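PDB 4GNX: putative uncharacterized protein from Ustilago maydis, which is probably the large subunit of replication protein A, which binds single-stranded DNA through OB-fold domains and carries a zinc site. Local coordinates for residues D137-S149 with P159-G171. Residues are numbered along the deposited sequence; the frame is centred on the assembly and turned at random.
With nucleotides of chain G.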
loop_
_atom_site.group_PDB
_atom_site.type_symbol
_atom_site.label_atom_id
_atom_site.label_comp_id
_atom_site.label_asym_id
_atom_site.label_seq_id
_atom_site.Cartn_x
_atom_site.Cartn_y
_atom_site.Cartn_z
ATOM N N ASP C 137 -2.296 -21.132 -6.946
ATOM C CA ASP C 137 -3.064 -22.369 -7.101
ATOM C C ASP C 137 -2.416 -23.534 -6.370
ATOM O O ASP C 137 -1.217 -23.748 -6.500
ATOM C CB ASP C 137 -3.197 -22.728 -8.576
ATOM C CG ASP C 137 -4.152 -21.821 -9.316
ATOM O OD1 ASP C 137 -4.815 -20.985 -8.663
ATOM O OD2 ASP C 137 -4.235 -21.946 -10.561
ATOM N N VAL C 138 -3.210 -24.298 -5.624
ATOM C CA VAL C 138 -2.687 -25.416 -4.828
ATOM C C VAL C 138 -3.574 -26.655 -4.911
ATOM O O VAL C 138 -4.791 -26.558 -4.775
ATOM C CB VAL C 138 -2.506 -25.023 -3.337
ATOM C CG1 VAL C 138 -2.409 -26.248 -2.439
ATOM C CG2 VAL C 138 -1.282 -24.138 -3.149
ATOM N N ILE C 139 -2.944 -27.810 -5.138
ATOM C CA ILE C 139 -3.593 -29.119 -4.988
ATOM C C ILE C 139 -2.890 -29.993 -3.927
ATOM O O ILE C 139 -1.677 -29.880 -3.714
ATOM C CB ILE C 139 -3.700 -29.867 -6.340
ATOM C CG1 ILE C 139 -4.702 -31.030 -6.239
ATOM C CG2 ILE C 139 -2.321 -30.291 -6.842
ATOM C CD1 ILE C 139 -5.111 -31.619 -7.568
ATOM N N GLY C 140 -3.658 -30.854 -3.263
ATOM C CA GLY C 140 -3.116 -31.759 -2.250
ATOM C C GLY C 140 -4.179 -32.596 -1.569
ATOM O O GLY C 140 -5.379 -32.389 -1.778
ATOM N N ILE C 141 -3.733 -33.546 -0.755
ATOM C CA ILE C 141 -4.636 -34.383 0.021
ATOM C C ILE C 141 -5.051 -33.613 1.260
ATOM O O ILE C 141 -4.214 -32.993 1.918
ATOM C CB ILE C 141 -3.973 -35.717 0.450
ATOM C CG1 ILE C 141 -3.453 -36.516 -0.770
ATOM C CG2 ILE C 141 -4.914 -36.557 1.309
ATOM C CD1 ILE C 141 -4.496 -37.279 -1.568
ATOM N N LEU C 142 -6.350 -33.632 1.552
ATOM C CA LEU C 142 -6.870 -33.178 2.840
ATOM C C LEU C 142 -6.536 -34.220 3.901
ATOM O O LEU C 142 -6.898 -35.394 3.773
ATOM C CB LEU C 142 -8.387 -32.974 2.787
ATOM C CG LEU C 142 -9.093 -32.737 4.130
ATOM C CD1 LEU C 142 -8.860 -31.320 4.625
ATOM C CD2 LEU C 142 -10.583 -33.032 4.037
ATOM N N ASP C 143 -5.839 -33.788 4.944
ATOM C CA ASP C 143 -5.473 -34.674 6.038
ATOM C C ASP C 143 -6.584 -34.698 7.099
ATOM O O ASP C 143 -7.108 -35.760 7.456
ATOM C CB ASP C 143 -4.137 -34.234 6.644
ATOM C CG ASP C 143 -3.770 -35.030 7.870
ATOM O OD1 ASP C 143 -3.399 -36.217 7.723
ATOM O OD2 ASP C 143 -3.858 -34.466 8.981
ATOM N N SER C 144 -6.931 -33.509 7.580
ATOM C CA SER C 144 -7.964 -33.309 8.582
ATOM C C SER C 144 -8.449 -31.872 8.463
ATOM O O SER C 144 -7.894 -31.072 7.694
ATOM C CB SER C 144 -7.402 -33.557 9.986
ATOM O OG SER C 144 -6.306 -32.694 10.253
ATOM N N TYR C 145 -9.480 -31.532 9.223
ATOM C CA TYR C 145 -9.950 -30.163 9.244
ATOM C C TYR C 145 -10.379 -29.737 10.629
ATOM O O TYR C 145 -10.889 -30.543 11.408
ATOM C CB TYR C 145 -11.078 -29.957 8.245
ATOM C CG TYR C 145 -12.209 -30.949 8.345
ATOM C CD1 TYR C 145 -12.140 -32.179 7.683
ATOM C CD2 TYR C 145 -13.364 -30.648 9.070
ATOM C CE1 TYR C 145 -13.179 -33.087 7.751
ATOM C CE2 TYR C 145 -14.413 -31.550 9.138
ATOM C CZ TYR C 145 -14.311 -32.769 8.480
ATOM O OH TYR C 145 -15.341 -33.676 8.551
ATOM N N GLY C 146 -10.161 -28.461 10.926
ATOM C CA GLY C 146 -10.496 -27.914 12.219
ATOM C C GLY C 146 -11.990 -27.837 12.466
ATOM O O GLY C 146 -12.807 -28.098 11.568
ATOM N N GLU C 147 -12.336 -27.499 13.705
ATOM C CA GLU C 147 -13.696 -27.163 14.055
ATOM C C GLU C 147 -13.990 -25.779 13.485
ATOM O O GLU C 147 -13.075 -25.009 13.178
ATOM C CB GLU C 147 -13.890 -27.199 15.578
ATOM C CG GLU C 147 -13.942 -25.848 16.283
ATOM C CD GLU C 147 -12.576 -25.231 16.554
ATOM O OE1 GLU C 147 -11.571 -25.670 15.945
ATOM O OE2 GLU C 147 -12.513 -24.294 17.391
ATOM N N LEU C 148 -15.276 -25.495 13.327
ATOM C CA LEU C 148 -15.748 -24.187 12.929
ATOM C C LEU C 148 -15.657 -23.193 14.085
ATOM O O LEU C 148 -16.217 -23.429 15.159
ATOM C CB LEU C 148 -17.192 -24.299 12.452
ATOM C CG LEU C 148 -17.864 -23.082 11.817
ATOM C CD1 LEU C 148 -18.844 -23.562 10.767
ATOM C CD2 LEU C 148 -18.550 -22.178 12.834
ATOM N N SER C 149 -14.969 -22.078 13.850
ATOM C CA SER C 149 -14.878 -21.004 14.832
ATOM C C SER C 149 -15.569 -19.745 14.334
ATOM O O SER C 149 -15.452 -19.369 13.164
ATOM C CB SER C 149 -13.422 -20.692 15.170
ATOM O OG SER C 149 -12.759 -20.129 14.049
ATOM N N PRO C 159 -19.855 -10.777 12.901
ATOM C CA PRO C 159 -19.421 -12.173 13.117
ATOM C C PRO C 159 -18.945 -12.851 11.833
ATOM O O PRO C 159 -19.407 -12.490 10.749
ATOM C CB PRO C 159 -20.690 -12.867 13.634
ATOM C CG PRO C 159 -21.534 -11.778 14.187
ATOM C CD PRO C 159 -21.245 -10.564 13.353
ATOM N N VAL C 160 -18.021 -13.808 11.955
ATOM C CA VAL C 160 -17.519 -14.547 10.785
ATOM C C VAL C 160 -17.319 -16.041 11.045
ATOM O O VAL C 160 -16.671 -16.428 12.020
ATOM C CB VAL C 160 -16.181 -13.983 10.251
ATOM C CG1 VAL C 160 -15.954 -14.460 8.824
ATOM C CG2 VAL C 160 -16.141 -12.461 10.306
ATOM N N GLN C 161 -17.862 -16.871 10.157
ATOM C CA GLN C 161 -17.606 -18.318 10.196
ATOM C C GLN C 161 -16.250 -18.654 9.583
ATOM O O GLN C 161 -15.893 -18.133 8.528
ATOM C CB GLN C 161 -18.707 -19.111 9.476
ATOM C CG GLN C 161 -19.887 -19.510 10.355
ATOM C CD GLN C 161 -20.894 -18.385 10.571
ATOM O OE1 GLN C 161 -21.076 -17.511 9.714
ATOM N NE2 GLN C 161 -21.563 -18.411 11.721
ATOM N N LYS C 162 -15.518 -19.552 10.234
ATOM C CA LYS C 162 -14.152 -19.861 9.842
ATOM C C LYS C 162 -13.869 -21.341 10.071
ATOM O O LYS C 162 -14.368 -21.911 11.031
ATOM C CB LYS C 162 -13.203 -19.012 10.684
ATOM C CG LYS C 162 -11.785 -18.967 10.170
ATOM C CD LYS C 162 -10.778 -18.888 11.297
ATOM C CE LYS C 162 -9.489 -19.554 10.853
ATOM N NZ LYS C 162 -8.412 -19.410 11.862
ATOM N N ARG C 163 -13.084 -21.962 9.193
ATOM C CA ARG C 163 -12.598 -23.324 9.438
ATOM C C ARG C 163 -11.245 -23.578 8.771
ATOM O O ARG C 163 -10.934 -22.982 7.744
ATOM C CB ARG C 163 -13.634 -24.380 9.025
ATOM C CG ARG C 163 -13.095 -25.802 9.016
ATOM C CD ARG C 163 -14.162 -26.834 8.702
ATOM N NE ARG C 163 -14.873 -27.226 9.916
ATOM C CZ ARG C 163 -16.182 -27.117 10.086
ATOM N NH1 ARG C 163 -16.945 -26.647 9.103
ATOM N NH2 ARG C 163 -16.727 -27.490 11.237
ATOM N N GLU C 164 -10.453 -24.470 9.368
ATOM C CA GLU C 164 -9.099 -24.745 8.901
ATOM C C GLU C 164 -8.903 -26.174 8.438
ATOM O O GLU C 164 -9.317 -27.111 9.110
ATOM C CB GLU C 164 -8.080 -24.401 9.982
ATOM C CG GLU C 164 -7.869 -22.906 10.101
ATOM C CD GLU C 164 -6.572 -22.539 10.779
ATOM O OE1 GLU C 164 -5.797 -23.451 11.140
ATOM O OE2 GLU C 164 -6.325 -21.323 10.941
ATOM N N LEU C 165 -8.258 -26.320 7.285
ATOM C CA LEU C 165 -7.933 -27.617 6.711
ATOM C C LEU C 165 -6.429 -27.789 6.687
ATOM O O LEU C 165 -5.694 -26.819 6.519
ATOM C CB LEU C 165 -8.437 -27.724 5.266
ATOM C CG LEU C 165 -9.687 -26.995 4.761
ATOM C CD1 LEU C 165 -9.818 -27.210 3.267
ATOM C CD2 LEU C 165 -10.948 -27.446 5.473
ATOM N N THR C 166 -5.975 -29.028 6.841
ATOM C CA THR C 166 -4.555 -29.347 6.693
ATOM C C THR C 166 -4.348 -30.061 5.354
ATOM O O THR C 166 -4.961 -31.105 5.098
ATOM C CB THR C 166 -4.030 -30.214 7.861
ATOM O OG1 THR C 166 -4.437 -29.640 9.104
ATOM C CG2 THR C 166 -2.509 -30.306 7.835
ATOM N N LEU C 167 -3.500 -29.485 4.505
ATOM C CA LEU C 167 -3.231 -30.032 3.179
ATOM C C LEU C 167 -1.818 -30.533 3.110
ATOM O O LEU C 167 -0.936 -29.965 3.747
ATOM C CB LEU C 167 -3.446 -28.974 2.103
ATOM C CG LEU C 167 -4.841 -28.365 2.085
ATOM C CD1 LEU C 167 -4.821 -27.126 1.209
ATOM C CD2 LEU C 167 -5.871 -29.371 1.596
ATOM N N VAL C 168 -1.613 -31.587 2.323
ATOM C CA VAL C 168 -0.340 -32.303 2.250
ATOM C C VAL C 168 -0.042 -32.704 0.798
ATOM O O VAL C 168 -0.958 -33.067 0.052
ATOM C CB VAL C 168 -0.384 -33.559 3.156
ATOM C CG1 VAL C 168 0.652 -34.582 2.739
ATOM C CG2 VAL C 168 -0.194 -33.186 4.617
ATOM N N ASP C 169 1.226 -32.621 0.395
ATOM C CA ASP C 169 1.651 -33.210 -0.878
ATOM C C ASP C 169 2.983 -33.988 -0.816
ATOM O O ASP C 169 3.600 -34.104 0.249
ATOM C CB ASP C 169 1.619 -32.175 -2.023
ATOM C CG ASP C 169 2.823 -31.222 -2.029
ATOM O OD1 ASP C 169 3.831 -31.463 -1.328
ATOM O OD2 ASP C 169 2.751 -30.210 -2.761
ATOM N N GLN C 170 3.403 -34.514 -1.968
ATOM C CA GLN C 170 4.623 -35.324 -2.100
ATOM C C GLN C 170 5.822 -34.674 -1.418
ATOM O O GLN C 170 6.768 -35.360 -1.032
ATOM C CB GLN C 170 4.963 -35.583 -3.577
ATOM C CG GLN C 170 3.797 -36.027 -4.454
ATOM C CD GLN C 170 2.994 -34.865 -5.043
ATOM O OE1 GLN C 170 2.976 -33.761 -4.500
ATOM N NE2 GLN C 170 2.317 -35.118 -6.155
ATOM N N GLY C 171 5.775 -33.349 -1.275
ATOM C CA GLY C 171 6.835 -32.597 -0.617
ATOM C C GLY C 171 7.024 -32.963 0.843
ATOM O O GLY C 171 8.023 -32.575 1.449
ATOM P P DT G 6 -8.729 -10.697 3.909
ATOM O OP1 DT G 6 -7.700 -9.629 3.839
ATOM O OP2 DT G 6 -8.374 -12.080 3.490
ATOM O "O5'" DT G 6 -9.283 -10.739 5.404
ATOM C "C5'" DT G 6 -9.447 -9.526 6.171
ATOM C "C4'" DT G 6 -10.573 -9.662 7.172
ATOM O "O4'" DT G 6 -11.798 -10.060 6.512
ATOM C "C3'" DT G 6 -10.335 -10.672 8.294
ATOM O "O3'" DT G 6 -10.655 -10.072 9.552
ATOM C "C2'" DT G 6 -11.238 -11.843 7.945
ATOM C "C1'" DT G 6 -12.346 -11.229 7.102
ATOM N N1 DT G 6 -12.831 -12.103 6.008
ATOM C C2 DT G 6 -14.138 -12.538 6.030
ATOM O O2 DT G 6 -14.925 -12.245 6.915
ATOM N N3 DT G 6 -14.492 -13.337 4.972
ATOM C C4 DT G 6 -13.690 -13.733 3.919
ATOM O O4 DT G 6 -14.149 -14.457 3.039
ATOM C C5 DT G 6 -12.334 -13.235 3.956
ATOM C C7 DT G 6 -11.393 -13.606 2.854
ATOM C C6 DT G 6 -11.978 -12.457 4.985
#
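Gln161 CG rests against Leu148 CD2 where the hairpin of strands 135-152 and 159-168 nears its turn, just after Val160, which lies against the base of DT6 of chain G and brings this arm to the bound strand. At Lys162, Ser149 N donates to Lys162 O over 2.9 Å, and the bond returning from Lys162 N is weak. The small Ser149 hydroxyl lies beside the lysine's aliphatic CB and CD, while Lys162 NZ runs away to a weak bond with a thymine base O2 and a salt bridge with Glu164 OE2, which also accepts from Ala265 N.

Arg163 crosses to the partner strand, where the register slips by one residue; its long chain can reach a carbonyl beyond the regular pairing. CG anti to the backbone N (chi1 169°) and a bend at chi3 bring Arg163 NE within 2.8 Å of Gly146 O, near the guanidinium plane. Leu148 lies over one face, toward the rim. The Tyr145 ring stands almost perpendicular, with Arg163 NE at its edge; Tyr145 OH is hydrogen-bonded to Asp194 OD1.

The strongly twisted antiparallel pair belongs to an OB fold, whose curled barrel wants apolar side chains inside. Leu165 supplies one: its CB meets CD1 of Leu142, another flexible apolar filler, at 3.7 Å, and Leu165 CD2 packs on Tyr145 CB. Thr166, itself partly exposed, suits a strand because it is beta-branched; its O receives Asp143 N almost straight, and its N donates to Ser144 O. Leu167 returns inward, CD2 near Leu142 CA. Val168 and Ile141 exchange two backbone bonds, and their branched side chains both reach helix 229-242, at Trp237 and Tyr238 respectively.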